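Local coordinates for protein nucleocapsid (Crimean-congo hemorrhagic fever virus, PDB 4AKL) that probably binds single- and double-stranded RNA, packages the viral genome, and cleaves double-stranded DNA without sequence specificity, at residues 168-176 with 443-452; 410-418 with 453-464. All coordinates share one frame; numbering follows the deposited sequence. Where two conformers were deposited one is given.

Contact 1: residues 168-176 with 443-452; sequences EMLSDMIRR and IQDMDIVASE. Unlike the reference sequence in segment 443-452: Asp445 (reference His).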
loop_
_atom_site.group_PDB
_atom_site.type_symbol
_atom_site.label_atom_id
_atom_site.label_comp_id
_atom_site.label_asym_id
_atom_site.label_seq_id
_atom_site.Cartn_x
_atom_site.Cartn_y
_atom_site.Cartn_z
ATOM N N GLU A 168 -22.797 3.740 4.877
ATOM C CA GLU A 168 -23.121 2.980 3.645
ATOM C C GLU A 168 -21.850 2.503 2.931
ATOM O O GLU A 168 -21.795 1.349 2.481
ATOM C CB GLU A 168 -23.995 3.802 2.690
ATOM C CG GLU A 168 -24.246 3.141 1.341
ATOM C CD GLU A 168 -24.945 4.042 0.367
ATOM O OE1 GLU A 168 -25.657 5.009 0.772
ATOM O OE2 GLU A 168 -24.784 3.773 -0.831
ATOM N N MET A 169 -20.840 3.390 2.828
ATOM C CA MET A 169 -19.522 3.043 2.285
ATOM C C MET A 169 -18.922 1.853 2.998
ATOM O O MET A 169 -18.512 0.916 2.350
ATOM C CB MET A 169 -18.543 4.225 2.322
ATOM C CG MET A 169 -18.911 5.301 1.310
ATOM S SD MET A 169 -17.843 6.720 1.353
ATOM C CE MET A 169 -16.457 6.076 0.411
ATOM N N LEU A 170 -18.895 1.897 4.327
ATOM C CA LEU A 170 -18.430 0.772 5.149
ATOM C C LEU A 170 -19.206 -0.554 4.957
ATOM O O LEU A 170 -18.591 -1.640 4.959
ATOM C CB LEU A 170 -18.442 1.160 6.624
ATOM C CG LEU A 170 -17.315 2.083 7.066
ATOM C CD1 LEU A 170 -17.582 2.535 8.529
ATOM C CD2 LEU A 170 -15.971 1.339 6.998
ATOM N N SER A 171 -20.525 -0.482 4.798
ATOM C CA SER A 171 -21.332 -1.687 4.511
ATOM C C SER A 171 -20.905 -2.369 3.208
ATOM O O SER A 171 -20.838 -3.620 3.118
ATOM C CB SER A 171 -22.816 -1.334 4.429
ATOM O OG SER A 171 -23.261 -0.721 5.642
ATOM N N ASP A 172 -20.627 -1.564 2.191
ATOM C CA ASP A 172 -20.183 -2.135 0.943
ATOM C C ASP A 172 -18.745 -2.647 1.098
ATOM O O ASP A 172 -18.372 -3.666 0.506
ATOM C CB ASP A 172 -20.238 -1.106 -0.179
ATOM C CG ASP A 172 -19.868 -1.707 -1.514
ATOM O OD1 ASP A 172 -20.502 -2.704 -1.926
ATOM O OD2 ASP A 172 -18.947 -1.187 -2.113
ATOM N N MET A 173 -17.947 -1.933 1.880
ATOM C CA MET A 173 -16.554 -2.327 2.087
ATOM C C MET A 173 -16.539 -3.664 2.818
ATOM O O MET A 173 -15.822 -4.558 2.396
ATOM C CB MET A 173 -15.743 -1.236 2.821
ATOM C CG MET A 173 -15.577 0.036 2.012
ATOM S SD MET A 173 -15.269 1.596 2.908
ATOM C CE MET A 173 -13.573 1.376 3.467
ATOM N N ILE A 174 -17.348 -3.809 3.877
ATOM C CA ILE A 174 -17.449 -5.098 4.632
ATOM C C ILE A 174 -18.043 -6.228 3.775
ATOM O O ILE A 174 -17.606 -7.381 3.880
ATOM C CB ILE A 174 -18.261 -4.948 5.957
ATOM C CG1 ILE A 174 -17.565 -3.974 6.939
ATOM C CG2 ILE A 174 -18.455 -6.332 6.686
ATOM C CD1 ILE A 174 -18.453 -3.551 8.159
ATOM N N ARG A 175 -19.050 -5.911 2.949
ATOM C CA ARG A 175 -19.556 -6.848 1.934
ATOM C C ARG A 175 -18.399 -7.389 1.055
ATOM O O ARG A 175 -18.332 -8.593 0.789
ATOM C CB ARG A 175 -20.604 -6.179 1.037
ATOM C CG ARG A 175 -21.179 -7.074 -0.094
ATOM C CD ARG A 175 -21.992 -6.266 -1.083
ATOM N NE ARG A 175 -21.149 -5.424 -1.949
ATOM C CZ ARG A 175 -20.567 -5.809 -3.091
ATOM N NH1 ARG A 175 -20.699 -7.045 -3.561
ATOM N NH2 ARG A 175 -19.837 -4.935 -3.767
ATOM N N ARG A 176 -17.505 -6.481 0.612
ATOM C CA ARG A 176 -16.335 -6.834 -0.239
ATOM C C ARG A 176 -15.308 -7.679 0.513
ATOM O O ARG A 176 -14.857 -8.711 0.031
ATOM C CB ARG A 176 -15.648 -5.569 -0.822
ATOM C CG ARG A 176 -16.439 -4.889 -1.939
ATOM C CD ARG A 176 -15.936 -3.435 -2.228
ATOM N NE ARG A 176 -16.872 -2.796 -3.143
ATOM C CZ ARG A 176 -16.885 -2.938 -4.463
ATOM N NH1 ARG A 176 -15.973 -3.694 -5.086
ATOM N NH2 ARG A 176 -17.816 -2.317 -5.185
ATOM N N ILE A 443 -21.896 0.621 -8.240
ATOM C CA ILE A 443 -20.788 0.474 -7.273
ATOM C C ILE A 443 -20.336 -0.967 -7.178
ATOM O O ILE A 443 -19.151 -1.285 -7.407
ATOM C CB ILE A 443 -21.235 0.999 -5.831
ATOM C CG1 ILE A 443 -21.260 2.509 -5.801
ATOM C CG2 ILE A 443 -20.325 0.510 -4.662
ATOM C CD1 ILE A 443 -19.954 3.162 -6.326
ATOM N N GLN A 444 -21.308 -1.824 -6.872
ATOM C CA GLN A 444 -21.069 -3.258 -6.653
ATOM C C GLN A 444 -20.409 -3.985 -7.839
ATOM O O GLN A 444 -19.777 -5.007 -7.632
ATOM C CB GLN A 444 -22.373 -3.975 -6.220
ATOM C CG GLN A 444 -22.803 -3.733 -4.751
ATOM C CD GLN A 444 -23.554 -2.432 -4.501
ATOM O OE1 GLN A 444 -24.102 -1.817 -5.420
ATOM N NE2 GLN A 444 -23.580 -2.006 -3.229
ATOM N N ASP A 445 -20.532 -3.458 -9.065
ATOM C CA ASP A 445 -19.856 -4.086 -10.238
ATOM C C ASP A 445 -18.384 -3.727 -10.476
ATOM O O ASP A 445 -17.701 -4.356 -11.338
ATOM C CB ASP A 445 -20.606 -3.794 -11.519
ATOM C CG ASP A 445 -21.699 -4.774 -11.767
ATOM O OD1 ASP A 445 -22.310 -5.261 -10.777
ATOM O OD2 ASP A 445 -21.950 -5.057 -12.952
ATOM N N MET A 446 -17.893 -2.733 -9.756
ATOM C CA MET A 446 -16.506 -2.344 -9.889
ATOM C C MET A 446 -15.679 -3.195 -8.939
ATOM O O MET A 446 -16.049 -3.350 -7.792
ATOM C CB MET A 446 -16.330 -0.876 -9.540
ATOM C CG MET A 446 -17.185 0.059 -10.354
ATOM S SD MET A 446 -16.938 1.757 -9.803
ATOM C CE MET A 446 -15.544 2.234 -10.827
ATOM N N ASP A 447 -14.555 -3.738 -9.424
ATOM C CA ASP A 447 -13.594 -4.411 -8.546
ATOM C C ASP A 447 -13.072 -3.392 -7.514
ATOM O O ASP A 447 -12.899 -3.699 -6.371
ATOM C CB ASP A 447 -12.400 -4.976 -9.347
ATOM C CG ASP A 447 -12.797 -6.091 -10.328
ATOM O OD1 ASP A 447 -13.995 -6.458 -10.352
ATOM O OD2 ASP A 447 -11.902 -6.591 -11.086
ATOM N N ILE A 448 -12.841 -2.175 -7.965
ATOM C CA ILE A 448 -12.155 -1.150 -7.179
ATOM C C ILE A 448 -12.916 0.145 -7.142
ATOM O O ILE A 448 -13.144 0.740 -8.210
ATOM C CB ILE A 448 -10.758 -0.851 -7.814
ATOM C CG1 ILE A 448 -9.809 -2.049 -7.645
ATOM C CG2 ILE A 448 -10.087 0.461 -7.215
ATOM C CD1 ILE A 448 -9.733 -2.523 -6.260
ATOM N N VAL A 449 -13.293 0.593 -5.938
ATOM C CA VAL A 449 -13.966 1.894 -5.746
ATOM C C VAL A 449 -12.933 2.827 -5.085
ATOM O O VAL A 449 -12.671 2.697 -3.877
ATOM C CB VAL A 449 -15.212 1.737 -4.921
ATOM C CG1 VAL A 449 -15.880 3.106 -4.600
ATOM C CG2 VAL A 449 -16.194 0.854 -5.659
ATOM N N ALA A 450 -12.344 3.735 -5.894
ATOM C CA ALA A 450 -11.309 4.675 -5.407
ATOM C C ALA A 450 -11.676 5.410 -4.095
ATOM O O ALA A 450 -10.871 5.513 -3.210
ATOM C CB ALA A 450 -10.970 5.742 -6.465
ATOM N N SER A 451 -12.892 5.903 -4.003
ATOM C CA SER A 451 -13.343 6.640 -2.805
ATOM C C SER A 451 -13.380 5.757 -1.575
ATOM O O SER A 451 -13.116 6.236 -0.482
ATOM C CB SER A 451 -14.719 7.268 -3.055
ATOM O OG SER A 451 -15.642 6.253 -3.419
ATOM N N GLU A 452 -13.708 4.474 -1.743
ATOM C CA GLU A 452 -13.633 3.500 -0.628
ATOM C C GLU A 452 -12.188 3.233 -0.163
ATOM O O GLU A 452 -11.940 3.167 1.054
ATOM C CB GLU A 452 -14.330 2.184 -0.975
ATOM C CG GLU A 452 -15.805 2.366 -1.051
ATOM C CD GLU A 452 -16.559 1.129 -1.378
ATOM O OE1 GLU A 452 -15.940 0.080 -1.488
ATOM O OE2 GLU A 452 -17.796 1.212 -1.523
#
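Arg176 reaches from its helix into the turn that precedes helix 450-460 and grips main-chain oxygens there. NH1 donates to Met446 O at 2.7 Å, nearly in line with the carbonyl, while NH2 adds weaker bonds to that same oxygen and to Ile443 O. Both acceptors lie at the edge of the guanidinium, and Val449 CG2 covers one face. Extended from CG to NE, the Arg176 chain spans the gap between helix and turn. Its NE is bonded to Asp172 OD2 at 2.8 Å, almost straight (175°). Glu452 OE1 lies 3.4 Å from the same NE but well out of the guanidinium plane, so it adds only charge. The two acids come close, Asp172 OD2 to Glu452 OE2 2.7 Å, and one of them is probably protonated. Asp172 OD1 is held by NE and NH2 of Arg175, whose guanidinium has Gln444 CG, in one of two conformers, over one face. Glu452 sits as a knob among Met169, Asp172, Met173 and Arg176, its OE1 3.5 Å from Met173 CG. This salt-bridge network joins helix 163-181 to the start of helix 450-460, with Phe434 of helix 425-440 touching Glu452 as well.

Contact 2: residues 410-418 with 453-464; sequences TKSILNLRT and HLLHQSLVGKQS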
loop_
_atom_site.group_PDB
_atom_site.type_symbol
_atom_site.label_atom_id
_atom_site.label_comp_id
_atom_site.label_asym_id
_atom_site.label_seq_id
_atom_site.Cartn_x
_atom_site.Cartn_y
_atom_site.Cartn_z
ATOM N N THR A 410 -5.513 12.026 -7.298
ATOM C CA THR A 410 -6.409 11.447 -6.303
ATOM C C THR A 410 -5.949 11.602 -4.862
ATOM O O THR A 410 -6.617 12.240 -4.070
ATOM C CB THR A 410 -6.759 9.972 -6.658
ATOM O OG1 THR A 410 -7.310 9.957 -7.969
ATOM C CG2 THR A 410 -7.796 9.356 -5.725
ATOM N N LYS A 411 -4.784 11.051 -4.518
ATOM C CA LYS A 411 -4.420 10.965 -3.124
ATOM C C LYS A 411 -4.067 12.312 -2.422
ATOM O O LYS A 411 -3.769 12.309 -1.203
ATOM C CB LYS A 411 -3.395 9.845 -2.939
ATOM C CG LYS A 411 -4.132 8.524 -2.894
ATOM C CD LYS A 411 -3.276 7.325 -2.884
ATOM C CE LYS A 411 -4.155 6.097 -2.867
ATOM N NZ LYS A 411 -3.346 4.913 -3.061
ATOM N N SER A 412 -4.116 13.441 -3.156
ATOM C CA SER A 412 -3.956 14.719 -2.548
ATOM C C SER A 412 -5.075 14.959 -1.569
ATOM O O SER A 412 -4.907 15.747 -0.653
ATOM C CB SER A 412 -3.846 15.831 -3.544
ATOM O OG SER A 412 -2.632 15.751 -4.264
ATOM N N ILE A 413 -6.213 14.268 -1.772
ATOM C CA ILE A 413 -7.316 14.237 -0.808
ATOM C C ILE A 413 -6.894 13.901 0.615
ATOM O O ILE A 413 -7.483 14.420 1.563
ATOM C CB ILE A 413 -8.459 13.243 -1.296
ATOM C CG1 ILE A 413 -9.308 13.918 -2.334
ATOM C CG2 ILE A 413 -9.406 12.921 -0.224
ATOM C CD1 ILE A 413 -10.136 12.942 -3.228
ATOM N N LEU A 414 -5.887 13.038 0.781
ATOM C CA LEU A 414 -5.424 12.638 2.095
ATOM C C LEU A 414 -4.708 13.785 2.840
ATOM O O LEU A 414 -4.494 13.686 4.025
ATOM C CB LEU A 414 -4.477 11.433 1.974
ATOM C CG LEU A 414 -5.160 10.145 1.539
ATOM C CD1 LEU A 414 -4.135 9.055 1.359
ATOM C CD2 LEU A 414 -6.261 9.727 2.531
ATOM N N ASN A 415 -4.326 14.835 2.114
ATOM C CA ASN A 415 -3.861 16.096 2.707
ATOM C C ASN A 415 -5.013 16.980 3.244
ATOM O O ASN A 415 -4.753 17.957 3.938
ATOM C CB ASN A 415 -3.031 16.886 1.695
ATOM C CG ASN A 415 -2.245 18.004 2.330
ATOM O OD1 ASN A 415 -1.762 17.876 3.479
ATOM N ND2 ASN A 415 -2.119 19.108 1.620
ATOM N N LEU A 416 -6.276 16.654 2.924
ATOM C CA LEU A 416 -7.411 17.425 3.468
ATOM C C LEU A 416 -7.570 17.047 4.926
ATOM O O LEU A 416 -7.491 15.849 5.245
ATOM C CB LEU A 416 -8.726 17.163 2.737
ATOM C CG LEU A 416 -8.905 17.855 1.386
ATOM C CD1 LEU A 416 -10.074 17.239 0.639
ATOM C CD2 LEU A 416 -9.072 19.400 1.518
ATOM N N ARG A 417 -7.810 18.054 5.791
ATOM C CA ARG A 417 -7.904 17.816 7.248
ATOM C C ARG A 417 -9.065 16.912 7.586
ATOM O O ARG A 417 -10.053 16.861 6.856
ATOM C CB ARG A 417 -8.036 19.145 8.057
ATOM C CG ARG A 417 -6.769 19.997 8.067
ATOM C CD ARG A 417 -6.914 21.289 8.855
ATOM N NE ARG A 417 -5.655 22.061 8.867
ATOM C CZ ARG A 417 -4.599 21.829 9.669
ATOM N NH1 ARG A 417 -4.598 20.839 10.582
ATOM N NH2 ARG A 417 -3.510 22.606 9.554
ATOM N N THR A 418 -8.929 16.199 8.694
ATOM C CA THR A 418 -9.983 15.360 9.217
ATOM C C THR A 418 -10.568 15.889 10.532
ATOM O O THR A 418 -11.510 15.312 11.037
ATOM C CB THR A 418 -9.486 13.907 9.443
ATOM O OG1 THR A 418 -8.358 13.904 10.324
ATOM C CG2 THR A 418 -9.102 13.230 8.068
ATOM N N HIS A 453 -11.254 3.108 -1.129
ATOM C CA HIS A 453 -9.807 2.957 -0.871
ATOM C C HIS A 453 -9.364 4.200 -0.068
ATOM O O HIS A 453 -8.650 4.094 0.918
ATOM C CB HIS A 453 -9.126 2.815 -2.261
ATOM C CG HIS A 453 -7.644 2.606 -2.269
ATOM N ND1 HIS A 453 -7.016 1.537 -1.648
ATOM C CD2 HIS A 453 -6.663 3.312 -2.881
ATOM C CE1 HIS A 453 -5.709 1.616 -1.864
ATOM N NE2 HIS A 453 -5.470 2.684 -2.611
ATOM N N LEU A 454 -9.814 5.386 -0.516
ATOM C CA LEU A 454 -9.472 6.617 0.189
ATOM C C LEU A 454 -10.008 6.637 1.641
ATOM O O LEU A 454 -9.285 6.990 2.528
ATOM C CB LEU A 454 -9.952 7.850 -0.551
ATOM C CG LEU A 454 -9.222 8.251 -1.840
ATOM C CD1 LEU A 454 -10.064 9.383 -2.518
ATOM C CD2 LEU A 454 -7.715 8.678 -1.661
ATOM N N LEU A 455 -11.256 6.258 1.858
ATOM C CA LEU A 455 -11.817 6.183 3.220
ATOM C C LEU A 455 -11.054 5.220 4.124
ATOM O O LEU A 455 -10.777 5.516 5.285
ATOM C CB LEU A 455 -13.298 5.782 3.187
ATOM C CG LEU A 455 -14.053 5.745 4.542
ATOM C CD1 LEU A 455 -13.997 7.076 5.243
ATOM C CD2 LEU A 455 -15.514 5.291 4.369
ATOM N N HIS A 456 -10.738 4.070 3.571
ATOM C CA HIS A 456 -10.011 3.020 4.274
ATOM C C HIS A 456 -8.710 3.590 4.807
ATOM O O HIS A 456 -8.425 3.505 5.975
ATOM C CB HIS A 456 -9.761 1.852 3.330
ATOM C CG HIS A 456 -9.121 0.691 3.981
ATOM N ND1 HIS A 456 -9.823 -0.210 4.758
ATOM C CD2 HIS A 456 -7.838 0.280 3.987
ATOM C CE1 HIS A 456 -8.987 -1.127 5.214
ATOM N NE2 HIS A 456 -7.779 -0.855 4.753
ATOM N N GLN A 457 -7.968 4.215 3.916
ATOM C CA GLN A 457 -6.716 4.859 4.237
ATOM C C GLN A 457 -6.832 5.962 5.252
ATOM O O GLN A 457 -5.953 6.095 6.049
ATOM C CB GLN A 457 -6.068 5.382 2.969
ATOM C CG GLN A 457 -5.519 4.182 2.199
ATOM C CD GLN A 457 -5.063 4.531 0.889
ATOM O OE1 GLN A 457 -4.397 5.553 0.688
ATOM N NE2 GLN A 457 -5.400 3.703 -0.057
ATOM N N SER A 458 -7.900 6.761 5.192
ATOM C CA SER A 458 -8.138 7.750 6.218
ATOM C C SER A 458 -8.429 7.057 7.528
ATOM O O SER A 458 -8.003 7.524 8.556
ATOM C CB SER A 458 -9.320 8.659 5.866
ATOM O OG SER A 458 -9.376 9.742 6.746
ATOM N N LEU A 459 -9.147 5.946 7.491
ATOM C CA LEU A 459 -9.504 5.193 8.714
ATOM C C LEU A 459 -8.303 4.465 9.381
ATOM O O LEU A 459 -8.322 4.250 10.610
ATOM C CB LEU A 459 -10.644 4.194 8.454
ATOM C CG LEU A 459 -12.057 4.726 8.148
ATOM C CD1 LEU A 459 -12.943 3.547 7.905
ATOM C CD2 LEU A 459 -12.645 5.629 9.280
ATOM N N VAL A 460 -7.285 4.087 8.591
ATOM C CA VAL A 460 -6.101 3.493 9.164
ATOM C C VAL A 460 -5.241 4.587 9.845
ATOM O O VAL A 460 -4.419 4.267 10.682
ATOM C CB VAL A 460 -5.263 2.668 8.168
ATOM C CG1 VAL A 460 -6.158 1.594 7.428
ATOM C CG2 VAL A 460 -4.581 3.555 7.210
ATOM N N GLY A 461 -5.466 5.852 9.489
ATOM C CA GLY A 461 -4.821 6.989 10.104
ATOM C C GLY A 461 -3.874 7.747 9.210
ATOM O O GLY A 461 -3.140 8.610 9.713
ATOM N N LYS A 462 -3.871 7.460 7.903
ATOM C CA LYS A 462 -2.989 8.163 6.994
ATOM C C LYS A 462 -3.461 9.588 6.880
ATOM O O LYS A 462 -4.639 9.830 6.670
ATOM C CB LYS A 462 -2.919 7.511 5.586
ATOM C CG LYS A 462 -2.248 6.127 5.581
ATOM C CD LYS A 462 -2.333 5.347 4.235
ATOM C CE LYS A 462 -1.496 6.018 3.125
ATOM N NZ LYS A 462 -1.227 5.197 1.868
ATOM N N GLN A 463 -2.535 10.511 7.031
ATOM C CA GLN A 463 -2.777 11.919 6.851
ATOM C C GLN A 463 -1.870 12.562 5.771
ATOM O O GLN A 463 -1.741 13.781 5.716
ATOM C CB GLN A 463 -2.601 12.616 8.175
ATOM C CG GLN A 463 -3.650 12.186 9.147
ATOM C CD GLN A 463 -3.597 12.905 10.418
ATOM O OE1 GLN A 463 -4.360 12.593 11.291
ATOM N NE2 GLN A 463 -2.697 13.892 10.556
ATOM N N SER A 464 -1.266 11.718 4.931
ATOM C CA SER A 464 -0.456 12.112 3.814
ATOM C C SER A 464 -0.408 10.934 2.857
ATOM O O SER A 464 -0.458 9.761 3.317
ATOM C CB SER A 464 0.956 12.446 4.266
ATOM O OG SER A 464 1.888 12.476 3.194
HETATM O O HOH W 1 -0.630 15.349 3.813
#
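A short 3-10 segment, 410-415, lies against the last turns of helix 450-460 and the chain that follows, 462-464; a Schellman motif at Gly461 ends the helix. Leucines form the apolar centre of this buried contact. Leu454 sends CD1 to the tip of Ile413, with CD1 to CD1 at 3.6 Å and the two side chains at about a right angle, while its CD2 packs on Lys411 CG. Thr410 CG2 touches the same leucine. Leu414 points at the helix with CG anti to its own carbonyl carbon (chi1 -69°), which brings CD1 to 3.6 Å from Gln457 OE1 and CD2 over the backbone oxygen of Leu454.

Polar groups border this packing. The extended chain of Lys411 runs past Leu454 and Gln457, and the ammonium of Lys411 is salt-bridged to Glu387. In the modelled conformer of His453, Lys411 NZ also donates to His453 NE2 at 3.1 Å. Gln457 OE1 takes a weak bond from Lys462 NZ, so a residue beyond the helix end reaches back to its last turns.

At the other end of the contact, Thr418 CG2 meets Ser458 OG at 3.7 Å, a hydroxyl that is hydrogen-bonded to Tyr156 of strand 155-156. The backbone after Gly461 then turns toward the 3-10 segment, where Leu414 and Ser464 have their CA atoms 5.3 Å apart. The carbonyl oxygens of Leu414 and Gln463 approach each other without bonding, and the latter accepts from Asn32. Asn415 OD1, bonded to Ser33 N, also accepts from a water that bridges the two segments, donating to Asn415 OD1 at 2.8 Å and to Gln463 O at 2.7 Å.

In the fold
From the N terminus, the chain first supplies helix 163-181, whose residues 168-176 are separated by 266 residues, more than half of them helical, from their partner at 443-452; contact 1 closes this long loop. Within it lies 410-418, which pairs with 453-464 only after a much shorter excursion through helix 425-440. The segments therefore alternate, and the two contacts cross instead of nesting. Both use helix 450-460: contact 1 engages its beginning and the turn before it, contact 2 the remainder and its end. Their centres are 16 Å apart, yet they touch where Met169, Leu170 and Met173 pack on Leu455, His456 and Leu459, so one helix joins helix 163-181 to the 3-10 segment.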